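Side-chain contacts in hypothetical protein ST2348 (Sulfolobus tokodaii, PDB 2EF7), which is of unknown function but carries two CBS domains, a paired module that in many proteins binds adenine nucleotides and serves regulation: residues Ala21-Ile26 with Lys57-Gly62; Gly48-Arg53 with Thr67-Phe72. One frame throughout, in Å; residues are numbered along the deposited sequence.

Contact 1 (Ala21-Ile26 with Lys57-Gly62)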
loop_
_atom_site.group_PDB
_atom_site.type_symbol
_atom_site.label_atom_id
_atom_site.label_comp_id
_atom_site.label_asym_id
_atom_site.label_seq_id
_atom_site.Cartn_x
_atom_site.Cartn_y
_atom_site.Cartn_z
ATOM N N ALA A 21 13.487 27.153 18.568
ATOM C CA ALA A 21 14.648 26.286 18.376
ATOM C C ALA A 21 15.377 26.770 17.127
ATOM O O ALA A 21 14.735 27.186 16.163
ATOM C CB ALA A 21 14.193 24.853 18.195
ATOM N N LYS A 22 16.706 26.712 17.129
ATOM C CA LYS A 22 17.481 27.188 15.978
ATOM C C LYS A 22 17.606 26.144 14.873
ATOM O O LYS A 22 17.647 24.946 15.141
ATOM C CB LYS A 22 18.875 27.635 16.425
ATOM C CG LYS A 22 18.872 28.747 17.460
ATOM C CD LYS A 22 20.272 28.966 18.015
ATOM C CE LYS A 22 20.295 30.003 19.127
ATOM N NZ LYS A 22 19.930 31.361 18.633
ATOM N N LEU A 23 17.674 26.609 13.634
ATOM C CA LEU A 23 17.768 25.717 12.493
ATOM C C LEU A 23 18.837 24.651 12.677
ATOM O O LEU A 23 18.563 23.467 12.499
ATOM C CB LEU A 23 18.030 26.516 11.210
ATOM C CG LEU A 23 18.088 25.736 9.889
ATOM C CD1 LEU A 23 17.745 26.656 8.731
ATOM C CD2 LEU A 23 19.471 25.132 9.687
ATOM N N ASN A 24 20.048 25.048 13.058
ATOM C CA ASN A 24 21.098 24.049 13.214
ATOM C C ASN A 24 20.801 23.007 14.285
ATOM O O ASN A 24 21.149 21.836 14.112
ATOM C CB ASN A 24 22.464 24.705 13.471
ATOM C CG ASN A 24 22.541 25.387 14.812
ATOM O OD1 ASN A 24 21.733 26.260 15.127
ATOM N ND2 ASN A 24 23.521 24.996 15.615
ATOM N N ASP A 25 20.156 23.402 15.380
ATOM C CA ASP A 25 19.842 22.424 16.423
ATOM C C ASP A 25 18.762 21.465 15.933
ATOM O O ASP A 25 18.791 20.262 16.229
ATOM C CB ASP A 25 19.383 23.113 17.717
ATOM C CG ASP A 25 20.491 23.925 18.360
ATOM O OD1 ASP A 25 21.658 23.485 18.286
ATOM O OD2 ASP A 25 20.205 24.990 18.943
ATOM N N ILE A 26 17.813 22.000 15.174
ATOM C CA ILE A 26 16.736 21.176 14.635
ATOM C C ILE A 26 17.319 20.171 13.647
ATOM O O ILE A 26 16.945 18.992 13.652
ATOM C CB ILE A 26 15.690 22.045 13.905
ATOM C CG1 ILE A 26 15.046 23.025 14.893
ATOM C CG2 ILE A 26 14.645 21.154 13.250
ATOM C CD1 ILE A 26 14.280 24.171 14.218
ATOM N N LYS A 57 14.907 24.821 1.967
ATOM C CA LYS A 57 14.315 26.021 1.417
ATOM C C LYS A 57 14.820 27.254 2.169
ATOM O O LYS A 57 15.215 28.243 1.554
ATOM C CB LYS A 57 12.792 25.917 1.511
ATOM C CG LYS A 57 12.032 26.828 0.581
ATOM C CD LYS A 57 11.022 26.031 -0.238
ATOM C CE LYS A 57 9.983 25.344 0.642
ATOM N NZ LYS A 57 8.987 24.580 -0.169
ATOM N N ALA A 58 14.824 27.198 3.498
ATOM C CA ALA A 58 15.278 28.343 4.286
ATOM C C ALA A 58 16.737 28.679 3.990
ATOM O O ALA A 58 17.114 29.857 3.917
ATOM C CB ALA A 58 15.092 28.073 5.761
ATOM N N ILE A 59 17.560 27.648 3.816
ATOM C CA ILE A 59 18.973 27.858 3.515
ATOM C C ILE A 59 19.093 28.461 2.128
ATOM O O ILE A 59 19.851 29.405 1.918
ATOM C CB ILE A 59 19.756 26.538 3.591
ATOM C CG1 ILE A 59 19.740 26.048 5.038
ATOM C CG2 ILE A 59 21.203 26.733 3.108
ATOM C CD1 ILE A 59 20.270 24.666 5.197
ATOM N N GLY A 60 18.319 27.927 1.190
ATOM C CA GLY A 60 18.341 28.442 -0.162
ATOM C C GLY A 60 17.867 29.886 -0.221
ATOM O O GLY A 60 18.074 30.566 -1.223
ATOM N N LYS A 61 17.225 30.355 0.846
ATOM C CA LYS A 61 16.737 31.727 0.894
ATOM C C LYS A 61 17.692 32.580 1.724
ATOM O O LYS A 61 17.358 33.692 2.113
ATOM C CB LYS A 61 15.335 31.789 1.504
ATOM C CG LYS A 61 14.283 30.926 0.814
ATOM C CD LYS A 61 14.015 31.378 -0.604
ATOM C CE LYS A 61 12.884 30.574 -1.235
ATOM N NZ LYS A 61 12.636 30.989 -2.644
ATOM N N GLY A 62 18.873 32.043 2.008
ATOM C CA GLY A 62 19.874 32.785 2.756
ATOM C C GLY A 62 19.749 32.903 4.266
ATOM O O GLY A 62 20.467 33.693 4.879
#

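Contact 2 (Gly48-Arg53 with Thr67-Phe72)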
loop_
_atom_site.group_PDB
_atom_site.type_symbol
_atom_site.label_atom_id
_atom_site.label_comp_id
_atom_site.label_asym_id
_atom_site.label_seq_id
_atom_site.Cartn_x
_atom_site.Cartn_y
_atom_site.Cartn_z
ATOM N N GLY A 48 3.102 23.973 14.051
ATOM C CA GLY A 48 3.604 23.804 12.704
ATOM C C GLY A 48 4.432 22.549 12.531
ATOM O O GLY A 48 4.460 21.676 13.402
ATOM N N ILE A 49 5.110 22.468 11.391
ATOM C CA ILE A 49 5.950 21.326 11.079
ATOM C C ILE A 49 7.137 21.764 10.222
ATOM O O ILE A 49 7.023 22.671 9.400
ATOM C CB ILE A 49 5.147 20.242 10.323
ATOM C CG1 ILE A 49 6.009 18.998 10.120
ATOM C CG2 ILE A 49 4.676 20.780 8.984
ATOM C CD1 ILE A 49 5.295 17.874 9.375
ATOM N N ILE A 50 8.278 21.122 10.448
ATOM C CA ILE A 50 9.489 21.406 9.691
ATOM C C ILE A 50 9.934 20.110 9.027
ATOM O O ILE A 50 10.179 19.112 9.707
ATOM C CB ILE A 50 10.628 21.921 10.609
ATOM C CG1 ILE A 50 10.298 23.330 11.110
ATOM C CG2 ILE A 50 11.945 21.923 9.853
ATOM C CD1 ILE A 50 11.245 23.863 12.178
ATOM N N THR A 51 10.005 20.117 7.698
ATOM C CA THR A 51 10.444 18.941 6.949
ATOM C C THR A 51 11.842 19.232 6.451
ATOM O O THR A 51 12.313 20.369 6.555
ATOM C CB THR A 51 9.595 18.698 5.710
ATOM O OG1 THR A 51 9.687 19.848 4.855
ATOM C CG2 THR A 51 8.140 18.442 6.096
ATOM N N GLU A 52 12.497 18.215 5.901
ATOM C CA GLU A 52 13.846 18.392 5.372
ATOM C C GLU A 52 13.815 19.482 4.315
ATOM O O GLU A 52 14.742 20.279 4.210
ATOM C CB GLU A 52 14.350 17.099 4.735
ATOM C CG GLU A 52 14.328 15.927 5.673
ATOM C CD GLU A 52 14.856 14.676 5.024
ATOM O OE1 GLU A 52 14.391 14.346 3.913
ATOM O OE2 GLU A 52 15.731 14.021 5.620
ATOM N N ARG A 53 12.742 19.501 3.530
ATOM C CA ARG A 53 12.584 20.484 2.469
ATOM C C ARG A 53 12.471 21.900 3.023
ATOM O O ARG A 53 13.006 22.850 2.439
ATOM C CB ARG A 53 11.356 20.153 1.624
ATOM C CG ARG A 53 11.103 21.141 0.508
ATOM C CD ARG A 53 10.316 20.494 -0.612
ATOM N NE ARG A 53 10.948 19.246 -1.034
ATOM C CZ ARG A 53 10.614 18.559 -2.120
ATOM N NH1 ARG A 53 9.646 18.995 -2.915
ATOM N NH2 ARG A 53 11.244 17.429 -2.407
ATOM N N THR A 67 18.458 30.769 12.654
ATOM C CA THR A 67 17.058 31.050 12.362
ATOM C C THR A 67 16.117 30.197 13.231
ATOM O O THR A 67 16.264 28.978 13.323
ATOM C CB THR A 67 16.770 30.817 10.866
ATOM O OG1 THR A 67 17.737 31.533 10.080
ATOM C CG2 THR A 67 15.371 31.311 10.505
ATOM N N LYS A 68 15.161 30.847 13.879
ATOM C CA LYS A 68 14.220 30.146 14.748
ATOM C C LYS A 68 13.201 29.323 13.965
ATOM O O LYS A 68 12.822 29.668 12.847
ATOM C CB LYS A 68 13.494 31.146 15.660
ATOM C CG LYS A 68 14.423 31.898 16.632
ATOM C CD LYS A 68 13.641 32.784 17.600
ATOM C CE LYS A 68 12.730 33.754 16.854
ATOM N NZ LYS A 68 11.720 34.422 17.729
ATOM N N ALA A 69 12.754 28.231 14.573
ATOM C CA ALA A 69 11.792 27.333 13.956
ATOM C C ALA A 69 10.574 28.046 13.375
ATOM O O ALA A 69 10.228 27.845 12.208
ATOM C CB ALA A 69 11.344 26.280 14.973
ATOM N N GLU A 70 9.928 28.884 14.177
ATOM C CA GLU A 70 8.727 29.573 13.714
ATOM C C GLU A 70 8.926 30.440 12.472
ATOM O O GLU A 70 7.957 30.781 11.802
ATOM C CB GLU A 70 8.126 30.415 14.849
ATOM C CG GLU A 70 8.954 31.619 15.263
ATOM C CD GLU A 70 8.470 32.244 16.566
ATOM O OE1 GLU A 70 7.237 32.341 16.756
ATOM O OE2 GLU A 70 9.324 32.642 17.392
ATOM N N GLU A 71 10.172 30.783 12.149
ATOM C CA GLU A 71 10.432 31.627 10.985
ATOM C C GLU A 71 10.473 30.892 9.650
ATOM O O GLU A 71 10.398 31.531 8.604
ATOM C CB GLU A 71 11.752 32.384 11.142
ATOM C CG GLU A 71 11.866 33.259 12.376
ATOM C CD GLU A 71 13.151 34.073 12.375
ATOM O OE1 GLU A 71 13.268 34.984 11.527
ATOM O OE2 GLU A 71 14.048 33.795 13.206
ATOM N N PHE A 72 10.598 29.568 9.665
ATOM C CA PHE A 72 10.675 28.837 8.401
ATOM C C PHE A 72 9.877 27.551 8.342
ATOM O O PHE A 72 9.892 26.847 7.330
ATOM C CB PHE A 72 12.142 28.554 8.043
ATOM C CG PHE A 72 12.825 27.558 8.938
ATOM C CD1 PHE A 72 12.959 26.229 8.545
ATOM C CD2 PHE A 72 13.381 27.957 10.157
ATOM C CE1 PHE A 72 13.646 25.308 9.349
ATOM C CE2 PHE A 72 14.064 27.050 10.971
ATOM C CZ PHE A 72 14.200 25.724 10.567
#

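Contact 1 (Ala21-Ile26 with Lys57-Gly62)
Leu23 reaches across to Ala58 and Ile59 with a single methyl, CD1, a small apolar meeting between the start of one helix and the end of another. Leu23 is the first residue of helix 23-33, directly after the N-cap residue Lys22. Its bond from CA to CB points toward the opposing segment, and with CG anti to the backbone N (chi1 -177°) CD1 ends up in front of Ala58 and Ile59. CD1 then lies 4.2 Å from CB of Ala58 and likewise 4.2 Å from CG1 of Ile59, a branch end directed at two consecutive residues of helix 52-60.

Those two partners receive it differently. Ala58 turns its methyl to the leucine's side, though not squarely at CD1, whereas the bond from CA to CB of Ile59 runs across the line of approach and only the outer part of the chain swings back. With CG1 of Ile59 anti to its carbonyl carbon (chi1 -66°), the flank of that methylene is brought to Leu23 CD1. Both separations are ordinary to loose van der Waals spacing, without any interlocking of branches.

Just beyond the touching residues helix 52-60 stops in a Schellman motif: Gly62, with positive phi, donates from its N to O of Ile59 at 2.8 Å, and Lys63 N turns back to Ala58 O. The same two residues thus supply the packing atoms and the carbonyls that close the helix.

Within the CBS fold these are the two helices of the first CBS unit, lying on one side of the sheet that contains strands 37-42 and 45-51. Phe72 touches both Leu23 and Ala58, while Leu23 and Ile59 also pack on Ile59 of the second subunit, placing the contact where the helices pair between chains.

Contact 2 (Gly48-Arg53 with Thr67-Phe72)
The backbones approach most closely at Ile50 and Phe72, whose CA atoms are 7.6 Å apart, where the extended end of strand 45-51 faces the turn following helix 52-60. In the CBS fold this strand leads directly into that helix, and the turn leads on to strand 74-75, which pairs antiparallel with strand 45-51. Ile50 carries the contact on two branches. Chi1 of -70° sets CG1 beside the backbone N and CG2 anti to it; CG2 lies 3.8 Å from CE1 of the Phe72 ring, met obliquely. CD1, at the end of the other branch, sits 3.7 Å from CB of Ala69 and 3.8 Å from Phe72 CZ. The isoleucine lies against the CE1-CZ bond of the ring, its chain crossing that of Phe72 at about a right angle. Val40 also touches both Ile50 and Ala69, extending the core around them.

Two successive bonds wind the turn: Glu71 N to Lys68 O at 3.0 Å and Phe72 N to Ala69 O. The bond from CA to CB of Lys68 points away from residues 48-53, and its NZ makes a salt bridge to Glu70 OE2 at 3.0 Å, meeting that oxygen on the anti side, 29° out of the carboxylate plane.

Overall arrangement
From the N terminus, residues 21-26 open helix 23-33; the chain then runs through strands 37-42 and 45-51 into helix 52-60, whose end closes the loop of contact 1. Contact 2 begins within that loop, at residues 48-53, and closes beyond it at 67-72, so the two cross instead of nesting. They join physically as well: their centres are about 7 Å apart, and Ala21 O and Ala69 N, 2.7 Å apart, probably form a hydrogen bond, while Ile26 packs on Ile50 and Ala69. Together they tie both helices, strand 45-51 of the sheet and the linking turn into one core beside the second subunit.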